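Local coordinates for DNA translocase coupling protein (Clostridium perfringens, PDB 6O1X) that probably uses ATP to move plasmid DNA during conjugation, as an FtsK/SpoIIIE-type coupling ATPase represented here by a part of the membrane protein, at residues Glu17-Val22 against Pro61-Ser66; Thr28-Ser33 against Thr46-Ile51; Asp164-Val169 against Ile233-Glu238; Glu184-Glu189 against Arg250-Arg255. One frame throughout, in Å; residues are numbered along the deposited sequence.

Interaction 1: residues Glu17-Val22 against Pro61-Ser66; sequences EQLNFV and PQLQTS
L19 and S66 mark the closest approach of the two backbones, their CA atoms 8.7 Å apart, where the chain leaving helix 7-18 passes alongside helix 60-67. A Schellman motif ends the first helix: N20 has positive phi (59°), and its amide reaches weakly back to the last turn. L19 points toward the second helix, and beyond the reversal F21 does so too, at the centre of an inverse gamma turn. L19 does most of the touching, and its two methyls divide the work. CD2 rests on the aliphatic part of Q62, 3.4 Å from CG of Q62, while CD1 looks between S66 and L63, 3.7 Å from OG of S66 and 4.0 Å from CD2 of L63. Q62 can offer its CG because the side chain leaves anti to the backbone N (chi1 -170°) and then bends at chi2. Van der Waals packing alone joins the segments here, the leucine methyls meeting a CH2, a hydroxyl oxygen and another methyl. Deeper in, F21 leads toward W56, whose ring it meets edge-to-face, and also packs on P29 and I51. From there the tip of the F21 ring, CZ, comes obliquely to CD1 of L63 at 4.4 Å.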
loop_
_atom_site.group_PDB
_atom_site.type_symbol
_atom_site.label_atom_id
_atom_site.label_comp_id
_atom_site.label_asym_id
_atom_site.label_seq_id
_atom_site.Cartn_x
_atom_site.Cartn_y
_atom_site.Cartn_z
ATOM N N GLU A 17 20.026 -33.648 -10.746
ATOM C CA GLU A 17 20.709 -34.794 -11.357
ATOM C C GLU A 17 20.525 -34.787 -12.864
ATOM O O GLU A 17 21.473 -35.084 -13.606
ATOM C CB GLU A 17 20.230 -36.116 -10.762
ATOM C CG GLU A 17 21.182 -36.667 -9.705
ATOM C CD GLU A 17 20.600 -37.498 -8.570
ATOM O OE1 GLU A 17 21.259 -37.572 -7.503
ATOM O OE2 GLU A 17 19.498 -38.072 -8.738
ATOM N N GLN A 18 19.311 -34.406 -13.314
ATOM C CA GLN A 18 18.923 -34.267 -14.719
ATOM C C GLN A 18 19.762 -33.173 -15.405
ATOM O O GLN A 18 20.035 -33.255 -16.606
ATOM C CB GLN A 18 17.442 -33.895 -14.811
ATOM C CG GLN A 18 16.487 -35.054 -14.581
ATOM C CD GLN A 18 15.046 -34.579 -14.546
ATOM O OE1 GLN A 18 14.750 -33.420 -14.239
ATOM N NE2 GLN A 18 14.109 -35.476 -14.839
ATOM N N LEU A 19 20.159 -32.149 -14.627
ATOM C CA LEU A 19 20.969 -31.031 -15.122
ATOM C C LEU A 19 22.461 -31.302 -14.981
ATOM O O LEU A 19 23.255 -30.515 -15.516
ATOM C CB LEU A 19 20.623 -29.714 -14.383
ATOM C CG LEU A 19 19.201 -29.223 -14.506
ATOM C CD1 LEU A 19 18.909 -28.129 -13.532
ATOM C CD2 LEU A 19 18.882 -28.823 -15.882
ATOM N N ASN A 20 22.840 -32.407 -14.237
ATOM C CA ASN A 20 24.217 -32.791 -13.870
ATOM C C ASN A 20 24.786 -31.598 -13.053
ATOM O O ASN A 20 25.974 -31.277 -13.109
ATOM C CB ASN A 20 25.076 -33.148 -15.126
ATOM C CG ASN A 20 26.511 -33.590 -14.856
ATOM O OD1 ASN A 20 26.783 -34.457 -14.022
ATOM N ND2 ASN A 20 27.474 -32.989 -15.558
ATOM N N PHE A 21 23.891 -30.903 -12.340
ATOM C CA PHE A 21 24.229 -29.719 -11.557
ATOM C C PHE A 21 24.914 -30.130 -10.243
ATOM O O PHE A 21 24.283 -30.213 -9.197
ATOM C CB PHE A 21 22.975 -28.867 -11.348
ATOM C CG PHE A 21 23.229 -27.454 -10.906
ATOM C CD1 PHE A 21 23.822 -26.536 -11.765
ATOM C CD2 PHE A 21 22.801 -27.012 -9.663
ATOM C CE1 PHE A 21 24.024 -25.213 -11.363
ATOM C CE2 PHE A 21 23.001 -25.691 -9.264
ATOM C CZ PHE A 21 23.608 -24.802 -10.117
ATOM N N VAL A 22 26.218 -30.418 -10.332
ATOM C CA VAL A 22 27.035 -30.901 -9.212
ATOM C C VAL A 22 28.270 -30.034 -8.946
ATOM O O VAL A 22 28.853 -29.481 -9.881
ATOM C CB VAL A 22 27.426 -32.410 -9.353
ATOM C CG1 VAL A 22 26.208 -33.319 -9.231
ATOM C CG2 VAL A 22 28.159 -32.681 -10.646
ATOM N N PRO A 61 17.389 -19.218 -15.444
ATOM C CA PRO A 61 16.302 -19.628 -16.357
ATOM C C PRO A 61 15.900 -21.099 -16.257
ATOM O O PRO A 61 14.702 -21.405 -16.087
ATOM C CB PRO A 61 16.852 -19.261 -17.741
ATOM C CG PRO A 61 17.730 -18.129 -17.495
ATOM C CD PRO A 61 18.423 -18.460 -16.191
ATOM N N GLN A 62 16.912 -21.994 -16.294
ATOM C CA GLN A 62 16.732 -23.433 -16.189
ATOM C C GLN A 62 16.184 -23.858 -14.830
ATOM O O GLN A 62 15.178 -24.564 -14.797
ATOM C CB GLN A 62 18.043 -24.167 -16.545
ATOM C CG GLN A 62 17.910 -25.670 -16.701
ATOM C CD GLN A 62 16.735 -26.092 -17.557
ATOM O OE1 GLN A 62 15.741 -26.653 -17.067
ATOM N NE2 GLN A 62 16.822 -25.826 -18.849
ATOM N N LEU A 63 16.804 -23.396 -13.712
ATOM C CA LEU A 63 16.384 -23.719 -12.344
ATOM C C LEU A 63 14.925 -23.373 -12.065
ATOM O O LEU A 63 14.264 -24.132 -11.360
ATOM C CB LEU A 63 17.320 -23.104 -11.288
ATOM C CG LEU A 63 18.705 -23.767 -11.142
ATOM C CD1 LEU A 63 19.539 -23.055 -10.125
ATOM C CD2 LEU A 63 18.606 -25.227 -10.749
ATOM N N GLN A 64 14.399 -22.281 -12.677
ATOM C CA GLN A 64 12.995 -21.851 -12.536
ATOM C C GLN A 64 12.011 -22.901 -13.050
ATOM O O GLN A 64 11.021 -23.166 -12.379
ATOM C CB GLN A 64 12.729 -20.515 -13.255
ATOM C CG GLN A 64 13.378 -19.300 -12.588
ATOM C CD GLN A 64 12.857 -18.005 -13.132
ATOM O OE1 GLN A 64 12.547 -17.069 -12.382
ATOM N NE2 GLN A 64 12.745 -17.916 -14.456
ATOM N N THR A 65 12.297 -23.486 -14.232
ATOM C CA THR A 65 11.520 -24.515 -14.929
ATOM C C THR A 65 11.703 -25.882 -14.264
ATOM O O THR A 65 10.729 -26.617 -14.099
ATOM C CB THR A 65 11.950 -24.546 -16.391
ATOM O OG1 THR A 65 11.910 -23.210 -16.889
ATOM C CG2 THR A 65 11.084 -25.446 -17.237
ATOM N N SER A 66 12.954 -26.224 -13.897
ATOM C CA SER A 66 13.273 -27.477 -13.211
ATOM C C SER A 66 12.579 -27.544 -11.841
ATOM O O SER A 66 11.863 -28.509 -11.570
ATOM C CB SER A 66 14.784 -27.653 -13.071
ATOM O OG SER A 66 15.280 -28.621 -13.988
#

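Interaction 2: residues Thr28-Ser33 against Thr46-Ile51; sequences TPILKS and TFESMI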
loop_
_atom_site.group_PDB
_atom_site.type_symbol
_atom_site.label_atom_id
_atom_site.label_comp_id
_atom_site.label_asym_id
_atom_site.label_seq_id
_atom_site.Cartn_x
_atom_site.Cartn_y
_atom_site.Cartn_z
ATOM N N THR A 28 25.238 -32.938 -5.883
ATOM C CA THR A 28 24.137 -32.047 -6.208
ATOM C C THR A 28 23.874 -31.201 -4.931
ATOM O O THR A 28 24.239 -31.632 -3.825
ATOM C CB THR A 28 22.864 -32.862 -6.567
ATOM O OG1 THR A 28 22.588 -33.848 -5.558
ATOM C CG2 THR A 28 22.924 -33.492 -7.945
ATOM N N PRO A 29 23.245 -30.012 -5.032
ATOM C CA PRO A 29 22.993 -29.227 -3.821
ATOM C C PRO A 29 22.081 -29.956 -2.825
ATOM O O PRO A 29 21.125 -30.605 -3.232
ATOM C CB PRO A 29 22.348 -27.948 -4.365
ATOM C CG PRO A 29 22.730 -27.895 -5.778
ATOM C CD PRO A 29 22.768 -29.299 -6.231
ATOM N N ILE A 30 22.407 -29.875 -1.525
ATOM C CA ILE A 30 21.607 -30.500 -0.475
ATOM C C ILE A 30 20.639 -29.436 0.107
ATOM O O ILE A 30 21.073 -28.351 0.484
ATOM C CB ILE A 30 22.451 -31.298 0.593
ATOM C CG1 ILE A 30 23.108 -30.397 1.653
ATOM C CG2 ILE A 30 23.503 -32.226 -0.041
ATOM C CD1 ILE A 30 22.363 -30.395 3.014
ATOM N N LEU A 31 19.336 -29.718 0.107
ATOM C CA LEU A 31 18.341 -28.778 0.614
ATOM C C LEU A 31 18.417 -28.692 2.157
ATOM O O LEU A 31 18.271 -29.708 2.844
ATOM C CB LEU A 31 16.943 -29.184 0.106
ATOM C CG LEU A 31 15.736 -28.405 0.617
ATOM C CD1 LEU A 31 15.843 -26.923 0.278
ATOM C CD2 LEU A 31 14.484 -28.956 0.022
ATOM N N LYS A 32 18.690 -27.482 2.684
ATOM C CA LYS A 32 18.874 -27.246 4.127
ATOM C C LYS A 32 17.663 -26.671 4.841
ATOM O O LYS A 32 17.344 -27.092 5.952
ATOM C CB LYS A 32 20.106 -26.359 4.390
ATOM C CG LYS A 32 21.403 -27.130 4.442
ATOM C CD LYS A 32 22.517 -26.285 5.006
ATOM C CE LYS A 32 23.645 -27.157 5.493
ATOM N NZ LYS A 32 24.704 -26.366 6.175
ATOM N N SER A 33 17.004 -25.702 4.220
ATOM C CA SER A 33 15.861 -25.031 4.802
ATOM C C SER A 33 14.885 -24.581 3.713
ATOM O O SER A 33 15.272 -24.447 2.556
ATOM C CB SER A 33 16.338 -23.837 5.622
ATOM O OG SER A 33 15.252 -23.206 6.272
ATOM N N THR A 46 17.287 -22.451 1.157
ATOM C CA THR A 46 18.688 -22.616 1.549
ATOM C C THR A 46 19.227 -23.963 1.044
ATOM O O THR A 46 18.593 -25.001 1.246
ATOM C CB THR A 46 18.789 -22.437 3.078
ATOM O OG1 THR A 46 18.358 -21.111 3.437
ATOM C CG2 THR A 46 20.165 -22.685 3.616
ATOM N N PHE A 47 20.411 -23.929 0.396
ATOM C CA PHE A 47 21.116 -25.075 -0.177
ATOM C C PHE A 47 22.569 -25.070 0.213
ATOM O O PHE A 47 23.167 -24.004 0.312
ATOM C CB PHE A 47 21.073 -25.039 -1.716
ATOM C CG PHE A 47 19.742 -25.308 -2.366
ATOM C CD1 PHE A 47 19.281 -26.609 -2.524
ATOM C CD2 PHE A 47 18.984 -24.268 -2.894
ATOM C CE1 PHE A 47 18.043 -26.859 -3.119
ATOM C CE2 PHE A 47 17.767 -24.525 -3.533
ATOM C CZ PHE A 47 17.292 -25.816 -3.618
ATOM N N GLU A 48 23.154 -26.261 0.376
ATOM C CA GLU A 48 24.587 -26.436 0.621
ATOM C C GLU A 48 25.156 -27.169 -0.595
ATOM O O GLU A 48 24.782 -28.317 -0.855
ATOM C CB GLU A 48 24.900 -27.194 1.935
ATOM C CG GLU A 48 26.394 -27.218 2.262
ATOM C CD GLU A 48 26.932 -28.275 3.216
ATOM O OE1 GLU A 48 28.090 -28.711 3.015
ATOM O OE2 GLU A 48 26.212 -28.661 4.165
ATOM N N SER A 49 25.996 -26.468 -1.371
ATOM C CA SER A 49 26.661 -26.988 -2.566
ATOM C C SER A 49 28.072 -26.404 -2.727
ATOM O O SER A 49 28.382 -25.345 -2.163
ATOM C CB SER A 49 25.833 -26.699 -3.816
ATOM O OG SER A 49 25.870 -25.323 -4.155
ATOM N N MET A 50 28.901 -27.079 -3.540
ATOM C CA MET A 50 30.273 -26.654 -3.855
ATOM C C MET A 50 30.309 -25.901 -5.187
ATOM O O MET A 50 31.362 -25.798 -5.836
ATOM C CB MET A 50 31.201 -27.861 -3.880
ATOM C CG MET A 50 31.136 -28.640 -2.621
ATOM S SD MET A 50 32.746 -29.252 -2.192
ATOM C CE MET A 50 32.372 -30.051 -0.598
ATOM N N ILE A 51 29.142 -25.362 -5.571
ATOM C CA ILE A 51 28.929 -24.643 -6.809
ATOM C C ILE A 51 29.002 -23.129 -6.554
ATOM O O ILE A 51 28.231 -22.608 -5.742
ATOM C CB ILE A 51 27.577 -25.069 -7.480
ATOM C CG1 ILE A 51 27.426 -26.614 -7.567
ATOM C CG2 ILE A 51 27.407 -24.408 -8.865
ATOM C CD1 ILE A 51 25.971 -27.147 -7.803
HETATM O O HOH W 1 26.157 -30.458 -1.769
HETATM O O HOH W 2 15.724 -20.813 3.919
#
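I30 and E48 bond reciprocally through their backbones: I30 N to E48 O spans 2.9 Å and is nearly straight at 176°, and E48 N returns to I30 O at 3.0 Å. Further along, K32 N donates to T46 O, and T46 N reaches S33 O at 3.2 Å. The amide of S33 also turns to T46 O, but weakly. K32 and S33 thus both face T46, a classic beta bulge in the antiparallel hairpin of strands 30-35 and 42-48. On the face carrying I30 and E48, the extended K32 chain crosses obliquely over to E48, forming a salt bridge of 3.4 Å between NZ of K32 and OE2 of E48. At the open end of the hairpin a bridging water donates both to T28 O and to E48 O, the latter at 2.7 Å. On the other side of the sheet, CD1 of L31 lies over one face of the F47 ring, 4.0 Å from CE1 of F47. F16 of helix 7-18 meets that ring edge-to-face. P29 packs beside it: its CB lies 3.8 Å from CD1 of F47, and its CG, beside the CB of S49, meets CD1 of I51.

Interaction 3: residues Asp164-Val169 against Ile233-Glu238; sequences DFKGGV and IDELAE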
loop_
_atom_site.group_PDB
_atom_site.type_symbol
_atom_site.label_atom_id
_atom_site.label_comp_id
_atom_site.label_asym_id
_atom_site.label_seq_id
_atom_site.Cartn_x
_atom_site.Cartn_y
_atom_site.Cartn_z
ATOM N N ASP A 164 -1.147 18.644 -1.352
ATOM C CA ASP A 164 0.156 18.576 -2.034
ATOM C C ASP A 164 0.832 19.940 -2.022
ATOM O O ASP A 164 0.451 20.840 -2.784
ATOM C CB ASP A 164 0.085 17.999 -3.465
ATOM C CG ASP A 164 1.446 18.030 -4.167
ATOM O OD1 ASP A 164 2.475 17.720 -3.498
ATOM O OD2 ASP A 164 1.486 18.360 -5.380
ATOM N N PHE A 165 1.823 20.092 -1.146
ATOM C CA PHE A 165 2.568 21.346 -0.986
ATOM C C PHE A 165 3.535 21.626 -2.131
ATOM O O PHE A 165 4.064 22.729 -2.204
ATOM C CB PHE A 165 3.279 21.417 0.368
ATOM C CG PHE A 165 2.423 21.533 1.606
ATOM C CD1 PHE A 165 1.037 21.611 1.514
ATOM C CD2 PHE A 165 3.006 21.577 2.872
ATOM C CE1 PHE A 165 0.247 21.705 2.665
ATOM C CE2 PHE A 165 2.212 21.682 4.028
ATOM C CZ PHE A 165 0.835 21.726 3.913
ATOM N N LYS A 166 3.724 20.667 -3.057
ATOM C CA LYS A 166 4.582 20.854 -4.240
ATOM C C LYS A 166 3.856 21.632 -5.338
ATOM O O LYS A 166 4.057 21.401 -6.510
ATOM C CB LYS A 166 5.159 19.517 -4.742
ATOM C CG LYS A 166 6.079 18.874 -3.709
ATOM C CD LYS A 166 6.877 17.709 -4.273
ATOM C CE LYS A 166 7.646 16.956 -3.217
ATOM N NZ LYS A 166 6.752 16.246 -2.246
ATOM N N GLY A 167 3.012 22.557 -4.933
ATOM C CA GLY A 167 2.219 23.379 -5.833
ATOM C C GLY A 167 1.115 22.647 -6.572
ATOM O O GLY A 167 0.603 23.165 -7.569
ATOM N N GLY A 168 0.742 21.463 -6.087
ATOM C CA GLY A 168 -0.320 20.673 -6.689
ATOM C C GLY A 168 0.045 20.104 -8.042
ATOM O O GLY A 168 -0.762 20.149 -8.975
ATOM N N VAL A 169 1.276 19.588 -8.175
ATOM C CA VAL A 169 1.708 18.959 -9.427
ATOM C C VAL A 169 1.163 17.528 -9.521
ATOM O O VAL A 169 0.790 17.063 -10.604
ATOM C CB VAL A 169 3.234 19.032 -9.656
ATOM C CG1 VAL A 169 3.641 20.441 -10.083
ATOM C CG2 VAL A 169 4.021 18.572 -8.430
ATOM N N ILE A 233 -3.563 12.938 1.320
ATOM C CA ILE A 233 -2.342 13.628 1.715
ATOM C C ILE A 233 -1.270 13.000 0.868
ATOM O O ILE A 233 -0.957 11.825 1.054
ATOM C CB ILE A 233 -2.060 13.476 3.230
ATOM C CG1 ILE A 233 -3.256 14.046 4.042
ATOM C CG2 ILE A 233 -0.700 14.154 3.619
ATOM C CD1 ILE A 233 -3.354 13.603 5.464
ATOM N N ASP A 234 -0.755 13.747 -0.107
ATOM C CA ASP A 234 0.245 13.244 -1.024
ATOM C C ASP A 234 1.554 12.875 -0.325
ATOM O O ASP A 234 2.143 11.840 -0.653
ATOM C CB ASP A 234 0.485 14.242 -2.179
ATOM C CG ASP A 234 1.384 13.656 -3.255
ATOM O OD1 ASP A 234 0.951 12.678 -3.924
ATOM O OD2 ASP A 234 2.539 14.148 -3.406
ATOM N N GLU A 235 2.017 13.705 0.617
ATOM C CA GLU A 235 3.259 13.414 1.325
ATOM C C GLU A 235 3.171 13.773 2.784
ATOM O O GLU A 235 3.163 14.964 3.150
ATOM C CB GLU A 235 4.500 14.058 0.632
ATOM C CG GLU A 235 5.823 13.793 1.366
ATOM C CD GLU A 235 6.158 12.354 1.728
ATOM O OE1 GLU A 235 6.263 11.509 0.810
ATOM O OE2 GLU A 235 6.304 12.064 2.937
ATOM N N LEU A 236 3.146 12.736 3.625
ATOM C CA LEU A 236 3.041 12.882 5.073
ATOM C C LEU A 236 4.170 13.734 5.666
ATOM O O LEU A 236 3.899 14.515 6.599
ATOM C CB LEU A 236 2.980 11.504 5.768
ATOM C CG LEU A 236 2.639 11.506 7.274
ATOM C CD1 LEU A 236 1.378 12.355 7.592
ATOM C CD2 LEU A 236 2.615 10.081 7.854
ATOM N N ALA A 237 5.420 13.616 5.108
ATOM C CA ALA A 237 6.577 14.378 5.627
ATOM C C ALA A 237 6.400 15.917 5.523
ATOM O O ALA A 237 6.823 16.631 6.423
ATOM C CB ALA A 237 7.887 13.909 4.997
ATOM N N GLU A 238 5.655 16.392 4.525
ATOM C CA GLU A 238 5.346 17.809 4.342
ATOM C C GLU A 238 4.561 18.383 5.550
ATOM O O GLU A 238 4.590 19.593 5.761
ATOM C CB GLU A 238 4.489 18.023 3.080
ATOM C CG GLU A 238 5.092 17.582 1.768
ATOM C CD GLU A 238 4.176 17.742 0.564
ATOM O OE1 GLU A 238 2.932 17.721 0.737
ATOM O OE2 GLU A 238 4.707 17.882 -0.561
#
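Beside the acidic end of strand 229-233, which is consistent with a Walker B motif of P-loop ATPases, E238 takes hold of the loop 164-169 with both carboxylate oxygens. OE1 of E238 accepts the amide of F165 at 3.2 Å in an almost straight bond (171°), and OE2 of E238 forms a salt bridge with NZ of K166 at 3.1 Å. Both donors come in from above the carboxylate plane rather than within it. K166 crosses E238 at about a right angle, bending at chi4 (66°) to bring NZ onto OE2. The F165 ring slides past E238 in the opposite direction, its plane only 11° from that of the carboxylate. The loop and the segment 233-238 follow neighbouring parallel strands, 159-163 and 229-233, so D164 and D234 lie side by side, like charges close together: OD1 of D164 is 3.6 Å from OD2 of D234. OD1 of D234 makes a weak hydrogen bond to OG of S143, a predicted ATP-binding residue, and the D234 side chain is about 6 Å from the bound ATP analogue at their nearest atoms. E235 starts toward the loop, but its carboxylate is directed to the following helix, where OE2 of E235 accepts A237 N at 2.8 Å on the anti lone pair, a capping bond.

Interaction 4: residues Glu184-Glu189 against Arg250-Arg255; sequences EVDAAE and RAKLVR
OE2 of E189 is gripped twice by R255, which presents its guanidinium side-on. NH2 of R255 donates to E189 OE2 at 2.7 Å, on the syn lone pair, and NE of R255 reaches the same oxygen at 3.0 Å from well above the carboxylate plane. The oxygen lies almost exactly in the guanidinium plane, whereas the two flat groups are steeply turned against each other, 76° apart. Two bonds to one atom fix the rotation of the arginine head, and the backbone carbonyl of A251 lies over one of its faces. R255 gets there by a chain bent at chi2 and chi3, while E189 reaches across from the other helix with its chain extended beyond CG. One turn back, K252 lies across V185 at about a right angle. CG2 of V185, placed anti to the backbone N, sits 3.6 Å from CB of K252 and also touches CD2 of L253 at 3.8 Å. The far end of the lysine runs along D186, with CE of K252 3.2 Å from OD1 of D186. Its salt bridge to OD2 of D186 is long and weak, and the amine has a second salt bridge, to E248. The axes of 185-189 and 250-255 pass 9.8 Å apart, their N-to-C directions 30° apart. Helix 185-209 follows edge strand 179-182 and helix 247-266 comes, in the chain, between strands 229-233 and 272-278; both connect parallel strands of the mixed sheet, as crossover helices do in the P-loop NTPase fold.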
loop_
_atom_site.group_PDB
_atom_site.type_symbol
_atom_site.label_atom_id
_atom_site.label_comp_id
_atom_site.label_asym_id
_atom_site.label_seq_id
_atom_site.Cartn_x
_atom_site.Cartn_y
_atom_site.Cartn_z
ATOM N N GLU A 184 -0.695 25.028 0.282
ATOM C CA GLU A 184 -0.017 25.858 1.272
ATOM C C GLU A 184 -0.383 25.464 2.720
ATOM O O GLU A 184 -1.477 24.953 2.979
ATOM C CB GLU A 184 -0.342 27.334 1.010
ATOM C CG GLU A 184 0.300 27.922 -0.239
ATOM C CD GLU A 184 1.818 28.017 -0.250
ATOM O OE1 GLU A 184 2.430 28.187 0.835
ATOM O OE2 GLU A 184 2.395 27.928 -1.358
ATOM N N VAL A 185 0.530 25.711 3.660
ATOM C CA VAL A 185 0.344 25.378 5.082
ATOM C C VAL A 185 -0.881 26.116 5.703
ATOM O O VAL A 185 -1.620 25.507 6.479
ATOM C CB VAL A 185 1.658 25.551 5.907
ATOM C CG1 VAL A 185 2.107 27.005 5.987
ATOM C CG2 VAL A 185 1.516 24.968 7.297
ATOM N N ASP A 186 -1.132 27.374 5.314
ATOM C CA ASP A 186 -2.273 28.120 5.827
ATOM C C ASP A 186 -3.601 27.446 5.450
ATOM O O ASP A 186 -4.483 27.246 6.314
ATOM C CB ASP A 186 -2.231 29.574 5.326
ATOM C CG ASP A 186 -1.437 30.499 6.231
ATOM O OD1 ASP A 186 -1.809 30.627 7.437
ATOM O OD2 ASP A 186 -0.455 31.107 5.743
ATOM N N ALA A 187 -3.728 27.082 4.159
ATOM C CA ALA A 187 -4.907 26.421 3.613
ATOM C C ALA A 187 -5.066 25.025 4.257
ATOM O O ALA A 187 -6.187 24.622 4.538
ATOM C CB ALA A 187 -4.795 26.319 2.103
ATOM N N ALA A 188 -3.943 24.331 4.552
ATOM C CA ALA A 188 -3.970 23.021 5.180
ATOM C C ALA A 188 -4.456 23.145 6.625
ATOM O O ALA A 188 -5.315 22.362 7.035
ATOM C CB ALA A 188 -2.594 22.357 5.111
ATOM N N GLU A 189 -3.958 24.156 7.365
ATOM C CA GLU A 189 -4.375 24.432 8.737
ATOM C C GLU A 189 -5.858 24.713 8.808
ATOM O O GLU A 189 -6.543 24.101 9.614
ATOM C CB GLU A 189 -3.578 25.597 9.356
ATOM C CG GLU A 189 -3.579 25.558 10.872
ATOM C CD GLU A 189 -3.423 26.899 11.546
ATOM O OE1 GLU A 189 -4.370 27.713 11.492
ATOM O OE2 GLU A 189 -2.353 27.125 12.151
ATOM N N ARG A 250 6.160 26.550 11.751
ATOM C CA ARG A 250 6.363 25.414 12.652
ATOM C C ARG A 250 5.133 25.256 13.564
ATOM O O ARG A 250 4.619 24.148 13.697
ATOM C CB ARG A 250 7.649 25.590 13.470
ATOM C CG ARG A 250 7.788 24.570 14.585
ATOM C CD ARG A 250 8.943 24.865 15.517
ATOM N NE ARG A 250 9.366 23.648 16.210
ATOM C CZ ARG A 250 8.805 23.199 17.327
ATOM N NH1 ARG A 250 7.814 23.878 17.900
ATOM N NH2 ARG A 250 9.226 22.071 17.880
ATOM N N ALA A 251 4.620 26.372 14.116
ATOM C CA ALA A 251 3.403 26.377 14.922
ATOM C C ALA A 251 2.188 25.888 14.089
ATOM O O ALA A 251 1.350 25.118 14.587
ATOM C CB ALA A 251 3.149 27.773 15.478
ATOM N N LYS A 252 2.137 26.258 12.800
ATOM C CA LYS A 252 1.049 25.791 11.920
ATOM C C LYS A 252 1.159 24.270 11.757
ATOM O O LYS A 252 0.145 23.574 11.841
ATOM C CB LYS A 252 1.085 26.491 10.542
ATOM C CG LYS A 252 0.791 27.981 10.569
ATOM C CD LYS A 252 0.413 28.513 9.194
ATOM C CE LYS A 252 0.948 29.903 8.947
ATOM N NZ LYS A 252 2.019 29.931 7.913
ATOM N N LEU A 253 2.395 23.754 11.601
ATOM C CA LEU A 253 2.611 22.324 11.431
ATOM C C LEU A 253 2.370 21.547 12.727
ATOM O O LEU A 253 1.840 20.434 12.663
ATOM C CB LEU A 253 3.981 22.024 10.787
ATOM C CG LEU A 253 4.120 22.495 9.308
ATOM C CD1 LEU A 253 5.546 22.363 8.809
ATOM C CD2 LEU A 253 3.222 21.709 8.360
ATOM N N VAL A 254 2.666 22.163 13.902
ATOM C CA VAL A 254 2.418 21.574 15.229
ATOM C C VAL A 254 0.897 21.252 15.358
ATOM O O VAL A 254 0.523 20.120 15.666
ATOM C CB VAL A 254 2.915 22.513 16.371
ATOM C CG1 VAL A 254 2.290 22.151 17.735
ATOM C CG2 VAL A 254 4.435 22.504 16.460
ATOM N N ARG A 255 0.062 22.271 15.093
ATOM C CA ARG A 255 -1.389 22.264 15.082
ATOM C C ARG A 255 -1.941 21.245 14.033
ATOM O O ARG A 255 -2.843 20.476 14.379
ATOM C CB ARG A 255 -1.879 23.683 14.769
ATOM C CG ARG A 255 -2.696 24.299 15.858
ATOM C CD ARG A 255 -2.303 25.718 16.242
ATOM N NE ARG A 255 -2.010 26.598 15.115
ATOM C CZ ARG A 255 -1.282 27.710 15.213
ATOM N NH1 ARG A 255 -0.818 28.110 16.392
ATOM N NH2 ARG A 255 -1.027 28.436 14.138
#

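In the fold
The four contacts form two pairs on opposite sides of the chain's centre, with about 50 to 60 Å between the centres of one pair and those of the other. Interactions 1 and 2 belong to the N-terminal part, a four-stranded antiparallel sheet with helices packed on it: interaction 2 is nested within the loop closed by interaction 1, and F21 packs against P29 and I51 to join them. Interaction 2 is held by backbone bonds, interaction 1 by side-chain packing. Interactions 3 and 4 share the ATPase domain and meet where F165 lies on V185 and A188. Both are rich in charged groups, yet interaction 3 is partly buried, with D164, D234 and E235 inside and K166 at the surface, close to the nucleotide site, whereas interaction 4 sets ion pairs around a partly exposed helix seam.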